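PDB 4GQ2: nucleoporin nup120 from Schizosaccharomyces pombe, which serves as a structural component of the nuclear pore complex, whose nucleoporins can also act as docking or interaction partners for transport factors. Local coordinates for residues 575-580 with 647-652; 634-639 with 697-702; 812-817 with 839-844; 848-853 with 860-865. All blocks are in the same frame, centred on the assembly; numbering follows the deposited sequence.

Contact 1. Residues 575-580 with 647-652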
loop_
_atom_site.group_PDB
_atom_site.type_symbol
_atom_site.label_atom_id
_atom_site.label_comp_id
_atom_site.label_asym_id
_atom_site.label_seq_id
_atom_site.Cartn_x
_atom_site.Cartn_y
_atom_site.Cartn_z
ATOM N N TYR A 575 -15.860 29.390 2.220
ATOM C CA TYR A 575 -15.606 28.816 0.900
ATOM C C TYR A 575 -14.486 29.563 0.181
ATOM O O TYR A 575 -13.565 28.943 -0.361
ATOM C CB TYR A 575 -16.879 28.855 0.057
ATOM C CG TYR A 575 -17.833 27.710 0.299
ATOM C CD1 TYR A 575 -17.885 27.061 1.533
ATOM C CD2 TYR A 575 -18.705 27.287 -0.702
ATOM C CE1 TYR A 575 -18.767 26.019 1.757
ATOM C CE2 TYR A 575 -19.589 26.242 -0.487
ATOM C CZ TYR A 575 -19.615 25.612 0.742
ATOM O OH TYR A 575 -20.490 24.574 0.957
ATOM N N GLN A 576 -14.569 30.893 0.196
ATOM C CA GLN A 576 -13.572 31.747 -0.445
ATOM C C GLN A 576 -12.157 31.497 0.067
ATOM O O GLN A 576 -11.218 31.431 -0.730
ATOM C CB GLN A 576 -13.946 33.217 -0.290
ATOM C CG GLN A 576 -15.198 33.597 -1.067
ATOM C CD GLN A 576 -15.620 35.042 -0.871
ATOM O OE1 GLN A 576 -15.300 35.681 0.138
ATOM N NE2 GLN A 576 -16.348 35.568 -1.844
ATOM N N ILE A 577 -12.016 31.353 1.387
ATOM C CA ILE A 577 -10.721 31.076 2.010
ATOM C C ILE A 577 -10.223 29.671 1.653
ATOM O O ILE A 577 -9.022 29.472 1.422
ATOM C CB ILE A 577 -10.758 31.234 3.546
ATOM C CG1 ILE A 577 -11.392 32.571 3.946
ATOM C CG2 ILE A 577 -9.350 31.132 4.126
ATOM C CD1 ILE A 577 -11.967 32.598 5.349
ATOM N N LEU A 578 -11.137 28.701 1.606
ATOM C CA LEU A 578 -10.779 27.346 1.189
ATOM C C LEU A 578 -10.142 27.377 -0.205
ATOM O O LEU A 578 -9.092 26.766 -0.425
ATOM C CB LEU A 578 -11.989 26.397 1.239
ATOM C CG LEU A 578 -11.906 24.927 0.770
ATOM C CD1 LEU A 578 -12.132 24.820 -0.737
ATOM C CD2 LEU A 578 -10.617 24.210 1.182
ATOM N N ASP A 579 -10.760 28.113 -1.130
ATOM C CA ASP A 579 -10.212 28.233 -2.474
ATOM C C ASP A 579 -8.815 28.852 -2.466
ATOM O O ASP A 579 -7.958 28.465 -3.269
ATOM C CB ASP A 579 -11.151 29.022 -3.383
ATOM C CG ASP A 579 -10.700 29.011 -4.826
ATOM O OD1 ASP A 579 -10.738 27.936 -5.454
ATOM O OD2 ASP A 579 -10.302 30.079 -5.330
ATOM N N LEU A 580 -8.591 29.799 -1.554
ATOM C CA LEU A 580 -7.262 30.386 -1.355
ATOM C C LEU A 580 -6.229 29.329 -0.933
ATOM O O LEU A 580 -5.071 29.384 -1.351
ATOM C CB LEU A 580 -7.313 31.532 -0.327
ATOM C CG LEU A 580 -8.096 32.823 -0.624
ATOM C CD1 LEU A 580 -7.961 33.798 0.530
ATOM C CD2 LEU A 580 -7.641 33.499 -1.910
ATOM N N MET A 647 -10.572 33.849 10.446
ATOM C CA MET A 647 -10.168 32.713 11.269
ATOM C C MET A 647 -11.364 31.893 11.739
ATOM O O MET A 647 -11.341 30.659 11.655
ATOM C CB MET A 647 -9.295 33.139 12.454
ATOM C CG MET A 647 -8.830 31.955 13.296
ATOM S SD MET A 647 -7.345 32.249 14.270
ATOM C CE MET A 647 -8.035 32.905 15.789
ATOM N N ARG A 648 -12.407 32.577 12.213
ATOM C CA ARG A 648 -13.633 31.910 12.649
ATOM C C ARG A 648 -14.251 31.150 11.479
ATOM O O ARG A 648 -14.694 30.016 11.639
ATOM C CB ARG A 648 -14.629 32.934 13.198
ATOM C CG ARG A 648 -15.889 32.346 13.825
ATOM C CD ARG A 648 -17.135 33.061 13.314
ATOM N NE ARG A 648 -17.086 34.513 13.518
ATOM C CZ ARG A 648 -17.766 35.406 12.798
ATOM N NH1 ARG A 648 -18.556 35.013 11.806
ATOM N NH2 ARG A 648 -17.649 36.701 13.067
ATOM N N ASP A 649 -14.251 31.783 10.305
ATOM C CA ASP A 649 -14.854 31.224 9.096
ATOM C C ASP A 649 -14.220 29.895 8.693
ATOM O O ASP A 649 -14.931 28.898 8.531
ATOM C CB ASP A 649 -14.777 32.222 7.931
ATOM C CG ASP A 649 -15.431 33.563 8.252
ATOM O OD1 ASP A 649 -16.077 33.687 9.314
ATOM O OD2 ASP A 649 -15.294 34.502 7.436
ATOM N N ILE A 650 -12.895 29.866 8.541
ATOM C CA ILE A 650 -12.224 28.600 8.217
ATOM C C ILE A 650 -12.278 27.593 9.342
ATOM O O ILE A 650 -12.390 26.400 9.087
ATOM C CB ILE A 650 -10.772 28.739 7.717
ATOM C CG1 ILE A 650 -10.072 29.938 8.356
ATOM C CG2 ILE A 650 -10.772 28.782 6.195
ATOM C CD1 ILE A 650 -8.607 30.068 8.003
ATOM N N ASP A 651 -12.218 28.079 10.578
ATOM C CA ASP A 651 -12.421 27.234 11.749
ATOM C C ASP A 651 -13.726 26.449 11.615
ATOM O O ASP A 651 -13.738 25.235 11.808
ATOM C CB ASP A 651 -12.425 28.081 13.027
ATOM C CG ASP A 651 -11.934 27.318 14.240
ATOM O OD1 ASP A 651 -12.546 26.290 14.594
ATOM O OD2 ASP A 651 -10.941 27.759 14.853
ATOM N N SER A 652 -14.807 27.143 11.256
ATOM C CA SER A 652 -16.121 26.519 11.066
ATOM C C SER A 652 -16.158 25.576 9.869
ATOM O O SER A 652 -16.717 24.476 9.958
ATOM C CB SER A 652 -17.215 27.582 10.918
ATOM O OG SER A 652 -17.350 28.334 12.110
#
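Ile577 on helix 571-585 meets Ile650 on helix 646-658 methyl to methyl, and this apolar pair is the heart of the contact. The CG2 atoms of Ile577 and Ile650 lie only 3.4 Å apart, a tight fit, and Ile650 CG2 is also 3.6 Å from Ile577 CB, so that it presses against the base of the branch as well as its end. The two side chains cross at about a right angle. Ile650 has a chi1 of 32°, nearly 30° short of the staggered +60°, which together with the short CG2 pair is consistent with some strain. The backbones come close here too, the CA atoms of Ile577 and Ile650 being 6.8 Å apart.

A second apolar touch uses the other branch of Ile577: its CD1 rests 3.8 Å from Asp649 CB, against the aliphatic part of the acid. With an alanine in place of Ile577, Ile650 CG2 and Asp649 CB would probably lose the methyls they rest on, and a gap would open between the helices.

The polar end of Asp649 takes no part in this packing; its OD1 is hydrogen-bonded to Ser570 OG, just ahead of helix 571-585.

Further neighbours close round the pair. Ile577 also packs on Leu640 of helix 630-641 and on Leu699 of helix 672-703, while Ile650 reaches Phe696 of that same long helix.

Contact 2. Residues 634-639 with 697-702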
loop_
_atom_site.group_PDB
_atom_site.type_symbol
_atom_site.label_atom_id
_atom_site.label_comp_id
_atom_site.label_asym_id
_atom_site.label_seq_id
_atom_site.Cartn_x
_atom_site.Cartn_y
_atom_site.Cartn_z
ATOM N N SER A 634 0.770 39.031 -1.835
ATOM C CA SER A 634 0.071 40.283 -1.606
ATOM C C SER A 634 -1.431 40.126 -1.863
ATOM O O SER A 634 -2.251 40.611 -1.086
ATOM C CB SER A 634 0.666 41.370 -2.499
ATOM O OG SER A 634 -0.054 42.580 -2.368
ATOM N N THR A 635 -1.779 39.424 -2.937
ATOM C CA THR A 635 -3.167 39.120 -3.252
ATOM C C THR A 635 -3.876 38.377 -2.121
ATOM O O THR A 635 -4.996 38.732 -1.757
ATOM C CB THR A 635 -3.269 38.298 -4.545
ATOM O OG1 THR A 635 -2.715 39.056 -5.620
ATOM C CG2 THR A 635 -4.725 37.948 -4.871
ATOM N N LEU A 636 -3.227 37.354 -1.569
ATOM C CA LEU A 636 -3.797 36.596 -0.456
ATOM C C LEU A 636 -3.947 37.436 0.798
ATOM O O LEU A 636 -5.004 37.404 1.450
ATOM C CB LEU A 636 -2.961 35.360 -0.150
ATOM C CG LEU A 636 -3.406 34.027 -0.748
ATOM C CD1 LEU A 636 -3.655 34.107 -2.248
ATOM C CD2 LEU A 636 -2.345 32.982 -0.436
ATOM N N ILE A 637 -2.895 38.184 1.135
ATOM C CA ILE A 637 -2.938 39.096 2.284
ATOM C C ILE A 637 -4.168 39.987 2.184
ATOM O O ILE A 637 -5.015 39.998 3.087
ATOM C CB ILE A 637 -1.686 39.993 2.365
ATOM C CG1 ILE A 637 -0.441 39.165 2.703
ATOM C CG2 ILE A 637 -1.886 41.103 3.389
ATOM C CD1 ILE A 637 0.860 39.867 2.371
ATOM N N ASP A 638 -4.273 40.706 1.066
ATOM C CA ASP A 638 -5.305 41.721 0.904
ATOM C C ASP A 638 -6.719 41.153 0.910
ATOM O O ASP A 638 -7.600 41.726 1.557
ATOM C CB ASP A 638 -5.030 42.601 -0.319
ATOM C CG ASP A 638 -3.963 43.655 -0.045
ATOM O OD1 ASP A 638 -3.859 44.120 1.112
ATOM O OD2 ASP A 638 -3.222 44.019 -0.981
ATOM N N THR A 639 -6.929 40.012 0.248
ATOM C CA THR A 639 -8.265 39.400 0.260
ATOM C C THR A 639 -8.602 38.798 1.617
ATOM O O THR A 639 -9.775 38.705 1.968
ATOM C CB THR A 639 -8.551 38.396 -0.904
ATOM O OG1 THR A 639 -8.793 37.079 -0.398
ATOM C CG2 THR A 639 -7.448 38.381 -1.935
ATOM N N ILE A 697 -2.575 24.486 6.292
ATOM C CA ILE A 697 -1.235 24.618 6.870
ATOM C C ILE A 697 -0.403 25.622 6.074
ATOM O O ILE A 697 0.221 26.503 6.666
ATOM C CB ILE A 697 -0.494 23.257 6.978
ATOM C CG1 ILE A 697 -1.179 22.356 8.011
ATOM C CG2 ILE A 697 0.971 23.462 7.350
ATOM C CD1 ILE A 697 -0.707 20.913 8.008
ATOM N N PHE A 698 -0.409 25.510 4.744
ATOM C CA PHE A 698 0.355 26.448 3.906
ATOM C C PHE A 698 -0.128 27.878 4.145
ATOM O O PHE A 698 0.669 28.818 4.250
ATOM C CB PHE A 698 0.212 26.140 2.411
ATOM C CG PHE A 698 0.738 24.796 1.988
ATOM C CD1 PHE A 698 1.468 23.992 2.853
ATOM C CD2 PHE A 698 0.526 24.352 0.681
ATOM C CE1 PHE A 698 1.935 22.751 2.438
ATOM C CE2 PHE A 698 1.003 23.123 0.259
ATOM C CZ PHE A 698 1.706 22.318 1.141
ATOM N N LEU A 699 -1.449 28.025 4.225
ATOM C CA LEU A 699 -2.087 29.320 4.412
ATOM C C LEU A 699 -1.713 29.945 5.758
ATOM O O LEU A 699 -1.262 31.093 5.811
ATOM C CB LEU A 699 -3.601 29.167 4.281
ATOM C CG LEU A 699 -4.430 30.349 3.781
ATOM C CD1 LEU A 699 -3.929 30.853 2.437
ATOM C CD2 LEU A 699 -5.881 29.916 3.688
ATOM N N LEU A 700 -1.869 29.174 6.831
ATOM C CA LEU A 700 -1.488 29.605 8.178
ATOM C C LEU A 700 -0.011 29.988 8.270
ATOM O O LEU A 700 0.339 31.004 8.872
ATOM C CB LEU A 700 -1.842 28.522 9.205
ATOM C CG LEU A 700 -3.166 28.647 9.972
ATOM C CD1 LEU A 700 -4.173 29.594 9.323
ATOM C CD2 LEU A 700 -3.788 27.281 10.227
ATOM N N SER A 701 0.843 29.183 7.645
ATOM C CA SER A 701 2.274 29.454 7.573
ATOM C C SER A 701 2.615 30.748 6.830
ATOM O O SER A 701 3.564 31.444 7.193
ATOM C CB SER A 701 2.992 28.271 6.915
ATOM O OG SER A 701 4.308 28.623 6.538
ATOM N N LEU A 702 1.864 31.051 5.775
ATOM C CA LEU A 702 2.056 32.291 5.020
ATOM C C LEU A 702 1.698 33.506 5.885
ATOM O O LEU A 702 2.485 34.440 6.012
ATOM C CB LEU A 702 1.206 32.276 3.742
ATOM C CG LEU A 702 1.472 33.356 2.683
ATOM C CD1 LEU A 702 1.141 32.825 1.303
ATOM C CD2 LEU A 702 0.700 34.644 2.949
#
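Leu699 on helix 672-703 is the first residue of 697-702 to touch helix 630-641, through a single methyl: its CD1 comes within 3.9 Å of Leu636 CD2. With CG anti to the backbone N (chi1 -151°), the side chain brings that methyl towards Leu636, although its CB does not point directly at the facing helix. The two leucines meet at a slant. Leu699 also packs on Ile577 and Leu584 of helix 571-585, so it is shared between two helices.

Between the two touching leucines of this segment, Ser701 faces helix 612-624, where its OG is hydrogen-bonded to Leu616 O.

Leu702 lies almost one helical turn beyond Leu699 and returns to the contact. Its CB points towards helix 630-641, and CG, again anti to the backbone N (chi1 -168°), carries CD1 to 3.9 Å from the same Leu636 CD2. Here the side chains cross at about a right angle. Leu699 CD1 and Leu702 CD1 stand 5.6 Å apart, and Leu636 CD2 sits against both of these ends from the side of helix 630-641. The other methyl of Leu636, CD1, turns to Leu580 of helix 571-585.

Contact between the segments is thus made by methyl groups from three buried leucines. With the nearest CA atoms, those of Leu636 and Leu699, 8.9 Å apart, the backbones stay well separated. What joins the helices at this point is therefore dispersion and exclusion of water, which depend on shape more than on direction.

Contact 3. Residues 812-817 with 839-844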
loop_
_atom_site.group_PDB
_atom_site.type_symbol
_atom_site.label_atom_id
_atom_site.label_comp_id
_atom_site.label_asym_id
_atom_site.label_seq_id
_atom_site.Cartn_x
_atom_site.Cartn_y
_atom_site.Cartn_z
ATOM N N LEU A 812 -4.752 6.805 17.663
ATOM C CA LEU A 812 -5.107 5.941 16.533
ATOM C C LEU A 812 -3.925 5.126 15.989
ATOM O O LEU A 812 -4.088 3.957 15.620
ATOM C CB LEU A 812 -5.728 6.792 15.427
ATOM C CG LEU A 812 -6.441 6.216 14.195
ATOM C CD1 LEU A 812 -5.460 5.678 13.152
ATOM C CD2 LEU A 812 -7.492 5.188 14.585
ATOM N N VAL A 813 -2.740 5.730 15.951
ATOM C CA VAL A 813 -1.545 5.018 15.482
ATOM C C VAL A 813 -1.261 3.850 16.410
ATOM O O VAL A 813 -1.062 2.727 15.958
ATOM C CB VAL A 813 -0.312 5.935 15.387
ATOM C CG1 VAL A 813 0.928 5.129 15.050
ATOM C CG2 VAL A 813 -0.528 7.012 14.333
ATOM N N THR A 814 -1.274 4.115 17.712
ATOM C CA THR A 814 -0.998 3.076 18.689
ATOM C C THR A 814 -1.998 1.934 18.552
ATOM O O THR A 814 -1.604 0.767 18.506
ATOM C CB THR A 814 -0.992 3.623 20.119
ATOM O OG1 THR A 814 -0.066 4.716 20.208
ATOM C CG2 THR A 814 -0.580 2.541 21.086
ATOM N N GLU A 815 -3.277 2.285 18.455
ATOM C CA GLU A 815 -4.353 1.308 18.308
ATOM C C GLU A 815 -4.162 0.429 17.076
ATOM O O GLU A 815 -4.200 -0.794 17.174
ATOM C CB GLU A 815 -5.711 2.008 18.237
ATOM C CG GLU A 815 -6.168 2.638 19.551
ATOM C CD GLU A 815 -7.540 3.294 19.452
ATOM O OE1 GLU A 815 -8.199 3.180 18.392
ATOM O OE2 GLU A 815 -7.962 3.927 20.441
ATOM N N LEU A 816 -3.953 1.054 15.919
ATOM C CA LEU A 816 -3.829 0.292 14.686
ATOM C C LEU A 816 -2.578 -0.585 14.700
ATOM O O LEU A 816 -2.669 -1.791 14.437
ATOM C CB LEU A 816 -3.875 1.199 13.444
ATOM C CG LEU A 816 -3.623 0.508 12.099
ATOM C CD1 LEU A 816 -4.598 -0.644 11.886
ATOM C CD2 LEU A 816 -3.700 1.509 10.950
ATOM N N VAL A 817 -1.434 0.014 15.033
ATOM C CA VAL A 817 -0.157 -0.715 15.085
ATOM C C VAL A 817 -0.189 -1.856 16.108
ATOM O O VAL A 817 0.331 -2.957 15.843
ATOM C CB VAL A 817 1.040 0.226 15.361
ATOM C CG1 VAL A 817 2.329 -0.560 15.526
ATOM C CG2 VAL A 817 1.193 1.236 14.233
ATOM N N ASP A 839 3.837 8.503 24.175
ATOM C CA ASP A 839 3.104 7.869 25.281
ATOM C C ASP A 839 3.780 6.543 25.682
ATOM O O ASP A 839 4.320 5.841 24.824
ATOM C CB ASP A 839 1.638 7.605 24.897
ATOM C CG ASP A 839 0.917 8.853 24.401
ATOM O OD1 ASP A 839 1.264 9.967 24.845
ATOM O OD2 ASP A 839 -0.007 8.720 23.563
ATOM N N PRO A 840 3.759 6.205 26.985
ATOM C CA PRO A 840 4.412 4.981 27.449
ATOM C C PRO A 840 3.997 3.705 26.715
ATOM O O PRO A 840 4.864 2.923 26.332
ATOM C CB PRO A 840 4.031 4.930 28.932
ATOM C CG PRO A 840 3.954 6.376 29.316
ATOM C CD PRO A 840 3.363 7.070 28.115
ATOM N N ILE A 841 2.699 3.498 26.511
ATOM C CA ILE A 841 2.215 2.333 25.746
ATOM C C ILE A 841 2.831 2.288 24.336
ATOM O O ILE A 841 3.207 1.220 23.852
ATOM C CB ILE A 841 0.668 2.293 25.676
ATOM C CG1 ILE A 841 0.083 2.143 27.084
ATOM C CG2 ILE A 841 0.172 1.147 24.790
ATOM C CD1 ILE A 841 -1.406 2.387 27.166
ATOM N N ALA A 842 2.944 3.454 23.699
ATOM C CA ALA A 842 3.501 3.567 22.359
ATOM C C ALA A 842 4.964 3.170 22.355
ATOM O O ALA A 842 5.394 2.354 21.534
ATOM C CB ALA A 842 3.328 4.988 21.827
ATOM N N VAL A 843 5.714 3.743 23.289
ATOM C CA VAL A 843 7.140 3.486 23.415
ATOM C C VAL A 843 7.403 2.006 23.733
ATOM O O VAL A 843 8.297 1.383 23.148
ATOM C CB VAL A 843 7.794 4.442 24.443
ATOM C CG1 VAL A 843 9.305 4.223 24.508
ATOM C CG2 VAL A 843 7.504 5.897 24.070
ATOM N N TYR A 844 6.591 1.442 24.625
ATOM C CA TYR A 844 6.660 0.027 24.957
ATOM C C TYR A 844 6.426 -0.806 23.700
ATOM O O TYR A 844 7.111 -1.810 23.459
ATOM C CB TYR A 844 5.627 -0.317 26.043
ATOM C CG TYR A 844 5.495 -1.797 26.326
ATOM C CD1 TYR A 844 6.469 -2.474 27.056
ATOM C CD2 TYR A 844 4.397 -2.525 25.861
ATOM C CE1 TYR A 844 6.354 -3.832 27.320
ATOM C CE2 TYR A 844 4.280 -3.888 26.118
ATOM C CZ TYR A 844 5.265 -4.530 26.849
ATOM O OH TYR A 844 5.176 -5.878 27.102
HETATM O O HOH W 1 -0.241 6.121 22.521
#
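Thr814 of helix 812-822 faces the first turn of helix 840-852 with both branches of its side chain. Its methyl, CG2, lies 4.0 Å from Ile841 CG2, the two side chains crossing at about a right angle, while OG1 comes to 3.8 Å from the methyl carbon CB of Ala842. In Thr814, CG2 is anti to the backbone N and OG1 anti to the carbonyl carbon (chi1 -55°), which sends the two branches to two different residues of the opposing helix. The small side chains let the backbones come near: the CA atoms of Thr814 and Ala842 are 5.8 Å apart.

Although its closest protein neighbour across the contact is a methyl, the hydroxyl has a polar partner in a water, 2.7 Å from Thr814 OG1. That water donates to Asp839 OD2 at 2.8 Å and so bridges the two segments at the edge of the apolar patch. The two bonds meet at the water with an angle of about 142°.

Both segments fall in the part of the chain assigned to HEAT repeats, and the contact is a helix-to-helix packing within that alpha-helical array.

Asp839 occupies the N-cap position of helix 840-852 but makes no capping bond with its side chain. Its backbone O accepts from Val843 N at 2.9 Å, in the first turn of the helix, and Asp839 N is bonded to Asn837 OD1. Further out, Ile841 packs on Tyr871, and on the far side of helix 812-822 Leu812 and Leu816 lie against Phe734 of helix 719-739.

Contact 4. Residues 848-853 with 860-865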
loop_
_atom_site.group_PDB
_atom_site.type_symbol
_atom_site.label_atom_id
_atom_site.label_comp_id
_atom_site.label_asym_id
_atom_site.label_seq_id
_atom_site.Cartn_x
_atom_site.Cartn_y
_atom_site.Cartn_z
ATOM N N LEU A 848 8.708 -3.627 21.623
ATOM C CA LEU A 848 8.290 -4.948 21.167
ATOM C C LEU A 848 8.517 -5.156 19.671
ATOM O O LEU A 848 8.918 -6.236 19.252
ATOM C CB LEU A 848 6.822 -5.189 21.484
ATOM C CG LEU A 848 6.345 -5.215 22.933
ATOM C CD1 LEU A 848 4.844 -5.371 22.886
ATOM C CD2 LEU A 848 6.982 -6.350 23.724
ATOM N N ILE A 849 8.238 -4.125 18.871
ATOM C CA ILE A 849 8.410 -4.199 17.423
ATOM C C ILE A 849 9.901 -4.382 17.101
ATOM O O ILE A 849 10.275 -5.293 16.359
ATOM C CB ILE A 849 7.851 -2.942 16.709
ATOM C CG1 ILE A 849 6.327 -2.872 16.845
ATOM C CG2 ILE A 849 8.250 -2.931 15.233
ATOM C CD1 ILE A 849 5.771 -1.463 16.706
ATOM N N TYR A 850 10.750 -3.537 17.680
ATOM C CA TYR A 850 12.192 -3.687 17.490
ATOM C C TYR A 850 12.643 -5.064 17.941
ATOM O O TYR A 850 13.479 -5.681 17.285
ATOM C CB TYR A 850 12.985 -2.644 18.265
ATOM C CG TYR A 850 12.948 -1.245 17.703
ATOM C CD1 TYR A 850 13.226 -0.991 16.355
ATOM C CD2 TYR A 850 12.695 -0.168 18.539
ATOM C CE1 TYR A 850 13.214 0.306 15.857
ATOM C CE2 TYR A 850 12.680 1.118 18.060
ATOM C CZ TYR A 850 12.934 1.355 16.727
ATOM O OH TYR A 850 12.896 2.655 16.296
ATOM N N LEU A 851 12.090 -5.540 19.059
ATOM C CA LEU A 851 12.480 -6.838 19.596
ATOM C C LEU A 851 12.209 -7.904 18.548
ATOM O O LEU A 851 13.087 -8.715 18.237
ATOM C CB LEU A 851 11.726 -7.162 20.884
ATOM C CG LEU A 851 12.525 -7.568 22.126
ATOM C CD1 LEU A 851 11.652 -8.386 23.063
ATOM C CD2 LEU A 851 13.804 -8.316 21.789
ATOM N N LYS A 852 11.009 -7.866 17.975
ATOM C CA LYS A 852 10.610 -8.822 16.936
ATOM C C LYS A 852 11.398 -8.674 15.628
ATOM O O LYS A 852 11.465 -9.606 14.836
ATOM C CB LYS A 852 9.105 -8.727 16.661
ATOM C CG LYS A 852 8.228 -9.240 17.796
ATOM C CD LYS A 852 8.312 -10.757 17.936
ATOM C CE LYS A 852 7.523 -11.248 19.139
ATOM N NZ LYS A 852 7.857 -12.659 19.461
ATOM N N SER A 853 11.998 -7.506 15.421
ATOM C CA SER A 853 12.712 -7.210 14.179
ATOM C C SER A 853 14.219 -7.425 14.309
ATOM O O SER A 853 14.987 -7.004 13.446
ATOM C CB SER A 853 12.402 -5.782 13.728
ATOM O OG SER A 853 10.998 -5.601 13.603
ATOM N N VAL A 860 15.870 -2.354 23.741
ATOM C CA VAL A 860 16.290 -2.146 25.126
ATOM C C VAL A 860 16.309 -0.665 25.473
ATOM O O VAL A 860 15.901 -0.276 26.573
ATOM C CB VAL A 860 17.660 -2.790 25.415
ATOM C CG1 VAL A 860 18.253 -2.248 26.706
ATOM C CG2 VAL A 860 17.520 -4.303 25.489
ATOM N N ARG A 861 16.758 0.154 24.526
ATOM C CA ARG A 861 16.777 1.606 24.703
ATOM C C ARG A 861 15.363 2.153 24.938
ATOM O O ARG A 861 15.154 3.002 25.812
ATOM C CB ARG A 861 17.438 2.277 23.494
ATOM C CG ARG A 861 17.352 3.796 23.475
ATOM C CD ARG A 861 18.130 4.409 24.629
ATOM N NE ARG A 861 18.174 5.866 24.537
ATOM C CZ ARG A 861 18.441 6.675 25.560
ATOM N NH1 ARG A 861 18.685 6.174 26.767
ATOM N NH2 ARG A 861 18.465 7.992 25.376
ATOM N N CYS A 862 14.401 1.651 24.162
ATOM C CA CYS A 862 12.990 2.042 24.293
ATOM C C CYS A 862 12.397 1.535 25.613
ATOM O O CYS A 862 11.676 2.263 26.295
ATOM C CB CYS A 862 12.172 1.527 23.097
ATOM S SG CYS A 862 12.502 2.379 21.530
ATOM N N PHE A 863 12.728 0.296 25.978
ATOM C CA PHE A 863 12.319 -0.282 27.259
ATOM C C PHE A 863 12.732 0.568 28.469
ATOM O O PHE A 863 12.002 0.640 29.451
ATOM C CB PHE A 863 12.897 -1.693 27.428
ATOM C CG PHE A 863 12.142 -2.771 26.695
ATOM C CD1 PHE A 863 10.748 -2.773 26.649
ATOM C CD2 PHE A 863 12.828 -3.811 26.075
ATOM C CE1 PHE A 863 10.058 -3.777 25.978
ATOM C CE2 PHE A 863 12.148 -4.819 25.406
ATOM C CZ PHE A 863 10.758 -4.802 25.355
ATOM N N LYS A 864 13.902 1.197 28.398
ATOM C CA LYS A 864 14.436 1.974 29.523
ATOM C C LYS A 864 14.041 3.449 29.513
ATOM O O LYS A 864 14.323 4.165 30.472
ATOM C CB LYS A 864 15.959 1.884 29.569
ATOM C CG LYS A 864 16.521 0.492 29.804
ATOM C CD LYS A 864 18.039 0.555 29.962
ATOM C CE LYS A 864 18.628 -0.827 30.199
ATOM N NZ LYS A 864 20.107 -0.755 30.383
ATOM N N THR A 865 13.404 3.911 28.443
ATOM C CA THR A 865 12.944 5.299 28.390
ATOM C C THR A 865 11.435 5.374 28.596
ATOM O O THR A 865 10.823 6.415 28.379
ATOM C CB THR A 865 13.339 6.001 27.073
ATOM O OG1 THR A 865 12.787 5.278 25.970
ATOM C CG2 THR A 865 14.863 6.061 26.918
#
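An antiparallel helical hairpin in the HEAT-repeat part of the chain, closed by the short turn between helices 840-852 and 856-864, brings Tyr850 to Cys862 and Phe863 to two leucines. The axes of the short segments 848-852 and 860-864 approach to 9.4 Å at 161° between their directions.

Cys862 makes a sulfur-aromatic contact at the rim of the Tyr850 ring. Its SG lies 3.7 Å from Tyr850 CE2 and is 82° off the ring normal, close to the ring plane and therefore facing the edge, not the pi cloud. The sulfur reaches this place with SG anti to its own carbonyl carbon (chi1 -71°).

The Phe863 ring enters the other part of the interface edge first. Leu851 CG lies 4.3 Å from Phe863 CE2, and Leu848 CD2 is 4.4 Å from Phe863 CZ, so two leucines almost one turn apart receive adjacent atoms of the ring rim. Leu848 gets there by the end of its side chain, since its CB points away from the second helix. These contacts are loose compared with that of the sulfur.

Where the first helix ends, Ser853 OG donates to Ile849 O at 2.9 Å, from above the carbonyl plane.

Round the hairpin, Phe863 packs on Leu903 and Leu907 of helix 895-909, and its backbone O is bonded to Tyr899 OH. Tyr850 lies on Met830 of helix 826-832 and also meets an acidic side chain of another protein chain, while Leu848 turns to Phe821 of helix 812-822.

In the fold
Following the chain from the N terminus, the beta-propeller region gives way to helices, and contact 1 ties helix 571-585 to helix 646-658. Contact 2 starts inside that loop, on helix 630-641, and closes beyond it on helix 672-703, so the two cross along the chain. They also touch in space, with Leu580 and Ile577 of contact 1 meeting residues of contact 2. Contact 3 then closes a loop of 21 residues between helices 812-822 and 840-852, and contact 4 follows with a tight hairpin from that second helix, which they share. The centres of contacts 2 and 3 lie about 36 Å apart, in separate helical regions.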